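Local coordinates for cyclic nucleotide-binding domain (CNMP-BD) protein (Geobacter metallireducens, PDB 3MDP) that probably binds a cyclic nucleotide through a double-stranded beta-helix domain and may act as a DNA-binding transcription regulator, at residues L50-E55 / R106-N111; K23-I28 / A113-M118; N44-N49 / K91-T96; G56-F61 / S97-T102. One frame throughout, in Å; residues are numbered along the deposited sequence.

Contact 1. Residues L50-E55 / R106-N111; sequences LMLLLE and RVVDIN. With EDO (1,2-ethanediol), chain C.
L50-E55 and R106-N111 run as antiparallel neighbours, 159° apart in direction, with hydrogen-bonded pairs L50-I110 and L52-V108 alternating with non-hydrogen-bonded pairs M51-D109 and L53-V107. I110 N lies 2.8 Å from L50 O, and L52 N 2.9 Å from V108 O. At the far end the register slips in a classic beta bulge: L54 and E55 both face R106, whose O accepts from L54 N at 2.8 Å and from E55 N at 3.2 Å. The bulge turns the L54 side chain to its partner strand, where CD1 meets V108 CG2 at 3.8 Å and CB covers one face of the R106 guanidinium. R106 grips E55 side-on with a forked salt bridge: NE (2.6 Å) and NH2 (3.0 Å) converge on OE1, which lies in the guanidinium plane while the carboxylate is turned 62° from it. A bend at chi3 (-66°) brings this edge round, and NH1 takes a second carboxylate, that of E31. Farther along, L52 and V108 lie side by side, CD2 to CG2 4.0 Å. On the other face, M51 CG touches V107 CG2 and K32 holds the D109 carboxylate; a 1,2-ethanediol, probably from the crystallisation liquor, lies by D109 O. Strand 29-34 flanks R106-N111 and strand 83-84 flanks L50-E55; F13 and F14 of helix 12-15 pack on L50, L52 and I110, while F84 lies against L53 and V107.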
loop_
_atom_site.group_PDB
_atom_site.type_symbol
_atom_site.label_atom_id
_atom_site.label_comp_id
_atom_site.label_asym_id
_atom_site.label_seq_id
_atom_site.Cartn_x
_atom_site.Cartn_y
_atom_site.Cartn_z
ATOM N N LEU A 50 5.177 -13.842 -2.871
ATOM C CA LEU A 50 5.190 -12.841 -1.825
ATOM C C LEU A 50 6.123 -13.414 -0.745
ATOM O O LEU A 50 6.041 -14.600 -0.417
ATOM C CB LEU A 50 3.780 -12.610 -1.298
ATOM C CG LEU A 50 3.673 -11.596 -0.159
ATOM C CD1 LEU A 50 3.980 -10.202 -0.686
ATOM C CD2 LEU A 50 2.315 -11.667 0.506
HETATM N N MSE A 51 7.046 -12.603 -0.257
HETATM C CA MSE A 51 8.018 -13.097 0.717
HETATM C C MSE A 51 7.989 -12.323 2.021
HETATM O O MSE A 51 7.701 -11.127 2.040
HETATM C CB MSE A 51 9.422 -13.104 0.118
HETATM C CG MSE A 51 9.571 -14.225 -0.862
HETATM SE SE MSE A 51 11.165 -14.008 -1.894
HETATM C CE MSE A 51 11.001 -15.567 -3.086
ATOM N N LEU A 52 8.214 -13.044 3.109
ATOM C CA LEU A 52 8.424 -12.471 4.452
ATOM C C LEU A 52 9.891 -12.767 4.783
ATOM O O LEU A 52 10.328 -13.911 4.694
ATOM C CB LEU A 52 7.520 -13.130 5.509
ATOM C CG LEU A 52 7.892 -12.828 6.975
ATOM C CD1 LEU A 52 7.483 -11.407 7.333
ATOM C CD2 LEU A 52 7.235 -13.871 7.902
ATOM N N LEU A 53 10.657 -11.730 5.071
ATOM C CA LEU A 53 12.064 -11.897 5.414
ATOM C C LEU A 53 12.202 -12.360 6.853
ATOM O O LEU A 53 11.772 -11.689 7.778
ATOM C CB LEU A 53 12.817 -10.596 5.174
ATOM C CG LEU A 53 14.333 -10.639 5.317
ATOM C CD1 LEU A 53 14.985 -11.701 4.403
ATOM C CD2 LEU A 53 14.892 -9.239 5.085
ATOM N N LEU A 54 12.789 -13.530 7.031
ATOM C CA LEU A 54 13.007 -14.091 8.368
ATOM C C LEU A 54 14.378 -13.772 8.928
ATOM O O LEU A 54 14.522 -13.555 10.135
ATOM C CB LEU A 54 12.825 -15.594 8.351
ATOM C CG LEU A 54 11.456 -16.126 7.923
ATOM C CD1 LEU A 54 11.515 -17.628 7.781
ATOM C CD2 LEU A 54 10.363 -15.701 8.948
ATOM N N GLU A 55 15.378 -13.758 8.057
ATOM C CA GLU A 55 16.752 -13.581 8.457
ATOM C C GLU A 55 17.528 -13.013 7.279
ATOM O O GLU A 55 17.250 -13.358 6.127
ATOM C CB GLU A 55 17.357 -14.929 8.877
ATOM C CG GLU A 55 18.800 -14.842 9.350
ATOM C CD GLU A 55 19.460 -16.203 9.419
ATOM O OE1 GLU A 55 18.725 -17.207 9.567
ATOM O OE2 GLU A 55 20.703 -16.264 9.309
ATOM N N ARG A 106 16.927 -16.045 4.730
ATOM C CA ARG A 106 15.795 -16.989 4.808
ATOM C C ARG A 106 14.481 -16.209 4.740
ATOM O O ARG A 106 14.318 -15.147 5.373
ATOM C CB ARG A 106 15.791 -17.796 6.103
ATOM C CG ARG A 106 16.954 -18.744 6.269
ATOM C CD ARG A 106 16.804 -19.648 7.518
ATOM N NE ARG A 106 16.860 -18.855 8.752
ATOM C CZ ARG A 106 15.842 -18.626 9.587
ATOM N NH1 ARG A 106 14.638 -19.150 9.397
ATOM N NH2 ARG A 106 16.044 -17.875 10.659
ATOM N N VAL A 107 13.546 -16.766 3.991
ATOM C CA VAL A 107 12.228 -16.178 3.803
ATOM C C VAL A 107 11.147 -17.247 3.945
ATOM O O VAL A 107 11.422 -18.444 3.843
ATOM C CB VAL A 107 12.061 -15.541 2.407
ATOM C CG1 VAL A 107 13.114 -14.471 2.139
ATOM C CG2 VAL A 107 12.098 -16.639 1.245
ATOM N N VAL A 108 9.936 -16.782 4.251
ATOM C CA VAL A 108 8.732 -17.479 3.936
ATOM C C VAL A 108 8.317 -17.043 2.530
ATOM O O VAL A 108 8.077 -15.846 2.277
ATOM C CB VAL A 108 7.577 -17.158 4.894
ATOM C CG1 VAL A 108 6.396 -18.053 4.502
ATOM C CG2 VAL A 108 8.008 -17.449 6.359
ATOM N N ASP A 109 8.263 -18.018 1.628
ATOM C CA ASP A 109 7.872 -17.812 0.227
ATOM C C ASP A 109 6.420 -18.281 0.042
ATOM O O ASP A 109 6.100 -19.460 0.191
ATOM C CB ASP A 109 8.846 -18.600 -0.664
ATOM C CG ASP A 109 8.578 -18.460 -2.165
ATOM O OD1 ASP A 109 7.711 -17.684 -2.569
ATOM O OD2 ASP A 109 9.248 -19.185 -2.945
ATOM N N ILE A 110 5.555 -17.332 -0.256
ATOM C CA ILE A 110 4.124 -17.552 -0.373
ATOM C C ILE A 110 3.726 -17.504 -1.850
ATOM O O ILE A 110 4.163 -16.620 -2.591
ATOM C CB ILE A 110 3.333 -16.511 0.441
ATOM C CG1 ILE A 110 3.938 -16.389 1.840
ATOM C CG2 ILE A 110 1.836 -16.901 0.475
ATOM C CD1 ILE A 110 3.433 -15.229 2.657
ATOM N N ASN A 111 2.909 -18.461 -2.255
ATOM C CA ASN A 111 2.440 -18.583 -3.636
ATOM C C ASN A 111 1.478 -17.447 -3.955
ATOM O O ASN A 111 0.351 -17.414 -3.449
ATOM C CB ASN A 111 1.778 -19.956 -3.846
ATOM C CG ASN A 111 1.406 -20.220 -5.314
ATOM O OD1 ASN A 111 0.873 -19.354 -5.981
ATOM N ND2 ASN A 111 1.690 -21.418 -5.799
HETATM C C1 EDO C . 5.941 -20.387 -3.604
HETATM O O1 EDO C . 5.126 -20.955 -4.644
HETATM C C2 EDO C . 6.247 -21.425 -2.538
HETATM O O2 EDO C . 5.150 -21.452 -1.640
#

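Contact 2. Residues K23-I28 / A113-M118; sequences KDIALI and ARLREM
I28 pushes its CD1 into a hollow on the helix 113-118 surface whose walls are R114, L115 and M118. I28 CD1 lies 3.7 Å from R114 CB on one side and 3.7 Å from the selenium of M118 on another; L115 CD2 closes the hollow at 3.9 Å. CG1 of I28 stands between the backbone N and carbonyl carbon (chi1 60°), a crowded position that sends this branch toward the helix and leaves CG2 beside R114 CG, 3.8 Å away. In return, the selenomethionine M118 slides past I28 in the opposite direction, and its bend at chi3 (63°) carries CE onto D24 CB at 4.0 Å. L115 CD2 fills a second, looser gap against I25 CG1, 4.3 Å off. R114 gives the contact only its aliphatic root: the guanidinium leads away and binds E117 within its own helix, NH1 meeting the syn lone pair of OE1 at 2.7 Å. The axes of the short segments 23-27 and 113-118 stay 11.0 Å apart; the gap is bridged by the far ends of I28, L115 and M118 meeting the side-chain roots of R114 and D24, all apolar. At I28 an alanine would remove the branch that fills the hollow and would probably leave a gap beside R114, M118 SE and L115 CD2 losing the methyl they both rest on. Toward the sheet, I25, I28 and L115 all touch I110, and L115 and M118 reach helix 123-139. An N-terminal helical element resting on the short helix that follows the beta roll is characteristic of cyclic nucleotide-binding domains.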
loop_
_atom_site.group_PDB
_atom_site.type_symbol
_atom_site.label_atom_id
_atom_site.label_comp_id
_atom_site.label_asym_id
_atom_site.label_seq_id
_atom_site.Cartn_x
_atom_site.Cartn_y
_atom_site.Cartn_z
ATOM N N LYS A 23 -3.473 -21.145 8.763
ATOM C CA LYS A 23 -3.338 -22.521 8.244
ATOM C C LYS A 23 -3.423 -22.566 6.709
ATOM O O LYS A 23 -2.645 -23.254 6.038
ATOM C CB LYS A 23 -4.444 -23.430 8.815
ATOM N N ASP A 24 -4.382 -21.839 6.156
ATOM C CA ASP A 24 -4.524 -21.766 4.704
ATOM C C ASP A 24 -3.299 -21.160 4.039
ATOM O O ASP A 24 -2.788 -21.725 3.072
ATOM C CB ASP A 24 -5.790 -21.004 4.303
ATOM C CG ASP A 24 -7.045 -21.861 4.439
ATOM O OD1 ASP A 24 -6.962 -23.098 4.256
ATOM O OD2 ASP A 24 -8.125 -21.309 4.733
ATOM N N ILE A 25 -2.795 -20.041 4.568
ATOM C CA ILE A 25 -1.601 -19.402 3.991
ATOM C C ILE A 25 -0.376 -20.307 4.161
ATOM O O ILE A 25 0.416 -20.438 3.230
ATOM C CB ILE A 25 -1.343 -17.965 4.573
ATOM C CG1 ILE A 25 -2.434 -17.019 4.102
ATOM C CG2 ILE A 25 0.024 -17.433 4.148
ATOM C CD1 ILE A 25 -2.489 -15.692 4.838
ATOM N N ALA A 26 -0.237 -20.951 5.322
ATOM C CA ALA A 26 0.870 -21.908 5.562
ATOM C C ALA A 26 0.946 -23.017 4.510
ATOM O O ALA A 26 2.034 -23.409 4.040
ATOM C CB ALA A 26 0.758 -22.525 6.969
ATOM N N LEU A 27 -0.226 -23.496 4.101
ATOM C CA LEU A 27 -0.316 -24.566 3.149
ATOM C C LEU A 27 0.323 -24.184 1.809
ATOM O O LEU A 27 0.887 -25.047 1.128
ATOM C CB LEU A 27 -1.795 -24.933 2.953
ATOM C CG LEU A 27 -2.155 -26.292 2.417
ATOM C CD1 LEU A 27 -1.524 -27.427 3.259
ATOM C CD2 LEU A 27 -3.697 -26.378 2.400
ATOM N N ILE A 28 0.234 -22.901 1.440
ATOM C CA ILE A 28 0.801 -22.411 0.175
ATOM C C ILE A 28 2.142 -21.664 0.378
ATOM O O ILE A 28 2.568 -20.850 -0.447
ATOM C CB ILE A 28 -0.237 -21.510 -0.591
ATOM C CG1 ILE A 28 -0.644 -20.284 0.277
ATOM C CG2 ILE A 28 -1.401 -22.366 -1.044
ATOM C CD1 ILE A 28 -1.063 -19.089 -0.502
ATOM N N ALA A 113 0.053 -16.544 -6.867
ATOM C CA ALA A 113 -1.101 -16.926 -7.690
ATOM C C ALA A 113 -2.221 -17.455 -6.812
ATOM O O ALA A 113 -3.384 -17.094 -6.993
ATOM C CB ALA A 113 -0.704 -17.968 -8.757
ATOM N N ARG A 114 -1.864 -18.276 -5.821
ATOM C CA ARG A 114 -2.844 -18.776 -4.852
ATOM C C ARG A 114 -3.428 -17.667 -4.012
ATOM O O ARG A 114 -4.646 -17.647 -3.772
ATOM C CB ARG A 114 -2.246 -19.858 -3.946
ATOM C CG ARG A 114 -1.970 -21.158 -4.614
ATOM C CD ARG A 114 -3.263 -21.742 -5.233
ATOM N NE ARG A 114 -3.145 -23.160 -5.537
ATOM C CZ ARG A 114 -3.968 -23.848 -6.339
ATOM N NH1 ARG A 114 -4.993 -23.272 -6.947
ATOM N NH2 ARG A 114 -3.761 -25.138 -6.523
ATOM N N LEU A 115 -2.601 -16.716 -3.567
ATOM C CA LEU A 115 -3.149 -15.611 -2.751
ATOM C C LEU A 115 -4.163 -14.815 -3.539
ATOM O O LEU A 115 -5.174 -14.338 -2.994
ATOM C CB LEU A 115 -2.056 -14.660 -2.273
ATOM C CG LEU A 115 -1.201 -15.070 -1.094
ATOM C CD1 LEU A 115 -0.138 -13.996 -0.846
ATOM C CD2 LEU A 115 -2.054 -15.340 0.168
ATOM N N ARG A 116 -3.866 -14.613 -4.811
ATOM C CA ARG A 116 -4.793 -13.897 -5.685
ATOM C C ARG A 116 -6.125 -14.635 -5.813
ATOM O O ARG A 116 -7.176 -13.997 -5.730
ATOM C CB ARG A 116 -4.162 -13.603 -7.051
ATOM C CG ARG A 116 -3.100 -12.513 -6.972
ATOM C CD ARG A 116 -2.603 -12.020 -8.321
ATOM N NE ARG A 116 -1.906 -13.042 -9.109
ATOM C CZ ARG A 116 -0.608 -13.328 -9.063
ATOM N NH1 ARG A 116 0.219 -12.706 -8.230
ATOM N NH2 ARG A 116 -0.130 -14.285 -9.852
ATOM N N GLU A 117 -6.097 -15.960 -5.960
ATOM C CA GLU A 117 -7.335 -16.763 -6.082
ATOM C C GLU A 117 -8.156 -16.650 -4.830
ATOM O O GLU A 117 -9.379 -16.445 -4.876
ATOM C CB GLU A 117 -7.044 -18.245 -6.271
ATOM C CG GLU A 117 -6.604 -18.606 -7.644
ATOM C CD GLU A 117 -6.041 -20.014 -7.739
ATOM O OE1 GLU A 117 -6.201 -20.847 -6.812
ATOM O OE2 GLU A 117 -5.402 -20.292 -8.763
HETATM N N MSE A 118 -7.461 -16.790 -3.708
HETATM C CA MSE A 118 -8.082 -16.817 -2.401
HETATM C C MSE A 118 -8.670 -15.465 -2.093
HETATM O O MSE A 118 -9.756 -15.379 -1.540
HETATM C CB MSE A 118 -7.052 -17.213 -1.329
HETATM C CG MSE A 118 -6.515 -18.633 -1.524
HETATM SE SE MSE A 118 -4.794 -18.966 -0.664
HETATM C CE MSE A 118 -5.343 -18.691 1.131
#

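Contact 3. Residues N44-N49 / K91-T96; sequences NSKADN and KPYHYT
Y95 is the tight centre of this loop-to-loop contact, its ring lying against the backbone of A47. A47 CA stands over one face of the Y95 ring, 3.7 Å from the centroid, and A47 CB touches Y95 CE1 at 3.6 Å. With CG anti to its own carbonyl carbon (chi1 -64°), the ring runs along N44-N49 until Y95 OH gives its proton to an in-plane lone pair of N49 O, 2.7 Å away. A water links Y95 OH to N49 OD1 at this end, and N49 ND2 holds D109. Three backbone bonds lace the same region: N44 N to Y95 O (2.8 Å), Y95 N to S45 O (2.9 Å) and A47 N to Y93 O (2.8 Å), with A47 at the centre of an inverse gamma turn. The solvent side is looser. There K46 lies across H94, its CD off-centre over the ring at 4.1 Å from the centroid, while N44 O sits at the ring edge. H94 ND1 donates in its ring plane to P92 O (3.0 Å), which fixes the ring's rotation. Another water links N44 OD1 to Y95 O. The two loops lead from strand 39-41 to strand 49-55 and from strand 83-84 to strand 98-101. F41 stacks on Y95, T96 binds a succinate, probably from the crystallisation liquor, and touches H142 of the second subunit, and R116 of helix 112-121 grips A47 O and D48 and rests on Y93.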
loop_
_atom_site.group_PDB
_atom_site.type_symbol
_atom_site.label_atom_id
_atom_site.label_comp_id
_atom_site.label_asym_id
_atom_site.label_seq_id
_atom_site.Cartn_x
_atom_site.Cartn_y
_atom_site.Cartn_z
ATOM N N ASN A 44 9.954 -6.542 -13.554
ATOM C CA ASN A 44 9.144 -6.848 -14.729
ATOM C C ASN A 44 8.685 -8.289 -14.838
ATOM O O ASN A 44 7.864 -8.589 -15.689
ATOM C CB ASN A 44 9.806 -6.362 -16.024
ATOM C CG ASN A 44 9.938 -4.858 -16.052
ATOM O OD1 ASN A 44 9.039 -4.138 -15.592
ATOM N ND2 ASN A 44 11.057 -4.372 -16.544
ATOM N N SER A 45 9.160 -9.171 -13.966
ATOM C CA SER A 45 8.673 -10.554 -13.957
ATOM C C SER A 45 7.309 -10.591 -13.316
ATOM O O SER A 45 6.996 -9.770 -12.440
ATOM C CB SER A 45 9.606 -11.511 -13.188
ATOM O OG SER A 45 10.842 -11.682 -13.844
ATOM N N LYS A 46 6.514 -11.584 -13.718
ATOM C CA LYS A 46 5.230 -11.848 -13.084
ATOM C C LYS A 46 5.444 -12.073 -11.597
ATOM O O LYS A 46 6.294 -12.867 -11.193
ATOM C CB LYS A 46 4.551 -13.062 -13.728
ATOM C CG LYS A 46 3.136 -13.365 -13.264
ATOM C CD LYS A 46 2.118 -12.255 -13.576
ATOM C CE LYS A 46 0.710 -12.829 -13.618
ATOM N NZ LYS A 46 -0.211 -11.981 -12.864
ATOM N N ALA A 47 4.680 -11.370 -10.781
ATOM C CA ALA A 47 4.859 -11.416 -9.337
ATOM C C ALA A 47 4.134 -12.639 -8.752
ATOM O O ALA A 47 3.012 -12.537 -8.303
ATOM C CB ALA A 47 4.372 -10.110 -8.680
ATOM N N ASP A 48 4.782 -13.798 -8.804
ATOM C CA ASP A 48 4.160 -15.028 -8.359
ATOM C C ASP A 48 4.582 -15.463 -6.948
ATOM O O ASP A 48 4.150 -16.527 -6.486
ATOM C CB ASP A 48 4.446 -16.145 -9.383
ATOM C CG ASP A 48 3.526 -16.062 -10.605
ATOM O OD1 ASP A 48 2.419 -15.497 -10.503
ATOM O OD2 ASP A 48 3.920 -16.573 -11.654
ATOM N N ASN A 49 5.379 -14.635 -6.259
ATOM C CA ASN A 49 5.894 -14.947 -4.916
ATOM C C ASN A 49 5.883 -13.723 -4.001
ATOM O O ASN A 49 6.469 -12.684 -4.339
ATOM C CB ASN A 49 7.321 -15.476 -5.007
ATOM C CG ASN A 49 7.423 -16.734 -5.857
ATOM O OD1 ASN A 49 7.504 -16.660 -7.082
ATOM N ND2 ASN A 49 7.387 -17.897 -5.209
ATOM N N LYS A 91 -2.185 -5.130 -8.582
ATOM C CA LYS A 91 -2.271 -4.961 -10.037
ATOM C C LYS A 91 -1.262 -3.960 -10.558
ATOM O O LYS A 91 -1.077 -2.899 -9.961
ATOM C CB LYS A 91 -3.643 -4.470 -10.438
ATOM C CG LYS A 91 -4.691 -5.495 -10.322
ATOM C CD LYS A 91 -5.995 -4.998 -10.914
ATOM C CE LYS A 91 -7.077 -6.058 -10.778
ATOM N NZ LYS A 91 -8.296 -5.692 -11.566
ATOM N N PRO A 92 -0.636 -4.264 -11.698
ATOM C CA PRO A 92 -0.893 -5.413 -12.568
ATOM C C PRO A 92 -0.008 -6.641 -12.306
ATOM O O PRO A 92 0.249 -7.403 -13.225
ATOM C CB PRO A 92 -0.582 -4.830 -13.945
ATOM C CG PRO A 92 0.610 -3.963 -13.660
ATOM C CD PRO A 92 0.267 -3.297 -12.348
ATOM N N TYR A 93 0.452 -6.810 -11.071
ATOM C CA TYR A 93 1.073 -8.076 -10.617
ATOM C C TYR A 93 2.399 -8.426 -11.311
ATOM O O TYR A 93 2.701 -9.607 -11.593
ATOM C CB TYR A 93 0.078 -9.239 -10.750
ATOM C CG TYR A 93 -1.309 -8.992 -10.224
ATOM C CD1 TYR A 93 -1.527 -8.681 -8.870
ATOM C CD2 TYR A 93 -2.417 -9.157 -11.048
ATOM C CE1 TYR A 93 -2.812 -8.477 -8.381
ATOM C CE2 TYR A 93 -3.710 -8.951 -10.564
ATOM C CZ TYR A 93 -3.892 -8.628 -9.226
ATOM O OH TYR A 93 -5.142 -8.436 -8.742
ATOM N N HIS A 94 3.205 -7.404 -11.573
ATOM C CA HIS A 94 4.573 -7.571 -12.051
ATOM C C HIS A 94 5.499 -6.811 -11.116
ATOM O O HIS A 94 5.159 -5.739 -10.627
ATOM C CB HIS A 94 4.723 -7.112 -13.516
ATOM C CG HIS A 94 4.111 -8.068 -14.491
ATOM N ND1 HIS A 94 2.746 -8.243 -14.599
ATOM C CD2 HIS A 94 4.672 -8.920 -15.383
ATOM C CE1 HIS A 94 2.495 -9.164 -15.515
ATOM N NE2 HIS A 94 3.645 -9.589 -16.005
ATOM N N TYR A 95 6.642 -7.402 -10.793
ATOM C CA TYR A 95 7.560 -6.755 -9.853
ATOM C C TYR A 95 8.031 -5.393 -10.386
ATOM O O TYR A 95 8.415 -5.252 -11.556
ATOM C CB TYR A 95 8.749 -7.669 -9.555
ATOM C CG TYR A 95 8.406 -8.974 -8.840
ATOM C CD1 TYR A 95 7.804 -8.969 -7.591
ATOM C CD2 TYR A 95 8.746 -10.220 -9.395
ATOM C CE1 TYR A 95 7.523 -10.133 -6.931
ATOM C CE2 TYR A 95 8.464 -11.401 -8.735
ATOM C CZ TYR A 95 7.872 -11.363 -7.499
ATOM O OH TYR A 95 7.580 -12.548 -6.844
ATOM N N THR A 96 7.998 -4.388 -9.516
ATOM C CA THR A 96 8.352 -3.020 -9.892
ATOM C C THR A 96 9.822 -2.749 -9.583
ATOM O O THR A 96 10.373 -1.696 -9.933
ATOM C CB THR A 96 7.448 -1.992 -9.164
ATOM O OG1 THR A 96 7.518 -2.211 -7.742
ATOM C CG2 THR A 96 5.981 -2.122 -9.653
HETATM O O HOH W 1 6.930 -3.663 -13.460
HETATM O O HOH W 2 9.436 -14.629 -7.583
#

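Contact 4. Residues G56-F61 / S97-T102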
loop_
_atom_site.group_PDB
_atom_site.type_symbol
_atom_site.label_atom_id
_atom_site.label_comp_id
_atom_site.label_asym_id
_atom_site.label_seq_id
_atom_site.Cartn_x
_atom_site.Cartn_y
_atom_site.Cartn_z
ATOM N N GLY A 56 18.476 -12.124 7.589
ATOM C CA GLY A 56 19.354 -11.514 6.611
ATOM C C GLY A 56 18.910 -10.143 6.148
ATOM O O GLY A 56 18.360 -9.342 6.919
ATOM N N GLY A 57 19.169 -9.855 4.879
ATOM C CA GLY A 57 18.965 -8.514 4.370
ATOM C C GLY A 57 18.655 -8.608 2.893
ATOM O O GLY A 57 19.245 -9.416 2.179
ATOM N N VAL A 58 17.753 -7.744 2.440
ATOM C CA VAL A 58 17.380 -7.666 1.040
ATOM C C VAL A 58 17.415 -6.226 0.561
ATOM O O VAL A 58 17.007 -5.297 1.277
ATOM C CB VAL A 58 15.997 -8.290 0.788
ATOM C CG1 VAL A 58 15.394 -7.804 -0.553
ATOM C CG2 VAL A 58 16.092 -9.820 0.824
ATOM N N GLU A 59 17.944 -6.040 -0.641
ATOM C CA GLU A 59 17.879 -4.750 -1.311
ATOM C C GLU A 59 16.905 -4.809 -2.484
ATOM O O GLU A 59 16.940 -5.743 -3.299
ATOM C CB GLU A 59 19.265 -4.325 -1.787
ATOM C CG GLU A 59 20.079 -3.648 -0.693
ATOM C CD GLU A 59 21.360 -3.023 -1.198
ATOM O OE1 GLU A 59 21.581 -3.024 -2.433
ATOM O OE2 GLU A 59 22.141 -2.531 -0.359
ATOM N N LEU A 60 16.014 -3.824 -2.559
ATOM C CA LEU A 60 15.161 -3.700 -3.714
ATOM C C LEU A 60 15.838 -2.660 -4.565
ATOM O O LEU A 60 16.210 -1.588 -4.069
ATOM C CB LEU A 60 13.770 -3.254 -3.281
ATOM C CG LEU A 60 13.089 -4.192 -2.291
ATOM C CD1 LEU A 60 11.690 -3.692 -2.020
ATOM C CD2 LEU A 60 13.099 -5.686 -2.827
ATOM N N PHE A 61 16.002 -2.965 -5.847
ATOM C CA PHE A 61 16.778 -2.113 -6.733
ATOM C C PHE A 61 16.317 -2.177 -8.185
ATOM O O PHE A 61 15.542 -3.050 -8.570
ATOM C CB PHE A 61 18.248 -2.534 -6.649
ATOM C CG PHE A 61 18.520 -3.893 -7.238
ATOM C CD1 PHE A 61 18.233 -5.052 -6.516
ATOM C CD2 PHE A 61 19.043 -4.022 -8.514
ATOM C CE1 PHE A 61 18.469 -6.312 -7.070
ATOM C CE2 PHE A 61 19.288 -5.279 -9.064
ATOM C CZ PHE A 61 19.005 -6.414 -8.349
ATOM N N SER A 97 10.463 -3.714 -8.938
ATOM C CA SER A 97 11.890 -3.641 -8.684
ATOM C C SER A 97 12.428 -5.048 -8.606
ATOM O O SER A 97 11.657 -5.992 -8.488
ATOM C CB SER A 97 12.138 -2.863 -7.380
ATOM O OG SER A 97 11.657 -3.579 -6.260
ATOM N N SER A 98 13.747 -5.195 -8.696
ATOM C CA SER A 98 14.390 -6.452 -8.424
ATOM C C SER A 98 14.718 -6.522 -6.937
ATOM O O SER A 98 14.709 -5.497 -6.253
ATOM C CB SER A 98 15.653 -6.613 -9.268
ATOM O OG SER A 98 15.344 -6.537 -10.656
ATOM N N ALA A 99 14.973 -7.745 -6.451
ATOM C CA ALA A 99 15.392 -8.003 -5.074
ATOM C C ALA A 99 16.651 -8.870 -5.022
ATOM O O ALA A 99 16.744 -9.914 -5.692
ATOM C CB ALA A 99 14.279 -8.659 -4.281
ATOM N N ARG A 100 17.618 -8.444 -4.213
ATOM C CA ARG A 100 18.811 -9.239 -4.006
ATOM C C ARG A 100 19.166 -9.355 -2.534
ATOM O O ARG A 100 18.937 -8.416 -1.730
ATOM C CB ARG A 100 19.984 -8.692 -4.815
ATOM C CG ARG A 100 20.467 -7.303 -4.426
ATOM C CD ARG A 100 21.612 -6.866 -5.302
ATOM N NE ARG A 100 21.793 -5.429 -5.165
ATOM C CZ ARG A 100 22.161 -4.603 -6.141
ATOM N NH1 ARG A 100 22.445 -5.051 -7.364
ATOM N NH2 ARG A 100 22.245 -3.304 -5.883
ATOM N N ALA A 101 19.735 -10.509 -2.198
ATOM C CA ALA A 101 20.204 -10.798 -0.858
ATOM C C ALA A 101 21.500 -10.024 -0.592
ATOM O O ALA A 101 22.437 -10.062 -1.395
ATOM C CB ALA A 101 20.419 -12.300 -0.684
ATOM N N THR A 102 21.561 -9.317 0.535
ATOM C CA THR A 102 22.800 -8.615 0.920
ATOM C C THR A 102 23.539 -9.348 2.033
ATOM O O THR A 102 24.649 -8.971 2.388
ATOM C CB THR A 102 22.499 -7.187 1.368
ATOM O OG1 THR A 102 21.621 -7.240 2.487
ATOM C CG2 THR A 102 21.816 -6.430 0.251
HETATM O O HOH W 3 15.561 -4.051 -11.894
#
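F61 is sandwiched between two residues of the opposite strand, R100 on one ring face and S98 on the other. The R100 guanidinium lies flat on the F61 ring, centres 3.8 Å apart and planes 10° from parallel, a stacked cation-pi contact. S98 CB presses on the opposite face, 3.7 Å from the F61 ring centroid. Both F61 (chi1 68°) and R100 (chi1 65°) carry CG between the backbone N and carbonyl carbon; this leans the ring over strand 98-101 and lets the extended arginine cross it at about a right angle. E59 OE1 sits near the guanidinium plane, but its salt bridge to R100 NH2 is long at 3.5 Å, and E59 has a second conformer. A leucine in place of F61 would probably leave the R100 guanidinium without a flat support, its end set free to turn, and S98 CB uncovered. S98 OG is held by E43 N and a water. On the other side of the sheet L60 CD2 meets A99 CB at 3.5 Å. The antiparallel backbones pair E59 with R100 and F61 with S98, E59 N reaching R100 O at 2.8 Å. At the end T102 N binds G57 O (2.8 Å), and a CB on G57 would clash with T102 OG1. This pair belongs to the double-stranded beta-helix of cyclic nucleotide-binding domains; S97 lies beside a bound succinate and L60 beside R140, a succinate-binding residue.

From the N terminus, helix 19-27 opens the widest loop, which contact 2 closes when helix 112-121 returns to 23-28; the other three nest inside it. Next come 44-49, 50-55 and 56-61 in succession. Then 91-96 returns to 44-49, 97-102 to 56-61 and 106-111 to 50-55, so contact 4 nests within contact 1, while contact 3 crosses both. Strands 49-55 and 58-61 carry the chain from one sheet of the beta roll to the other, and strands 98-101 and 105-111 bring it back. Contacts 1 and 2 meet at I110, L115 and N111; contact 3 is tied to contact 1 through N49-D109 and to contact 2 through R116. Contacts 2 and 4 stay apart, about 13 Å between nearest atoms.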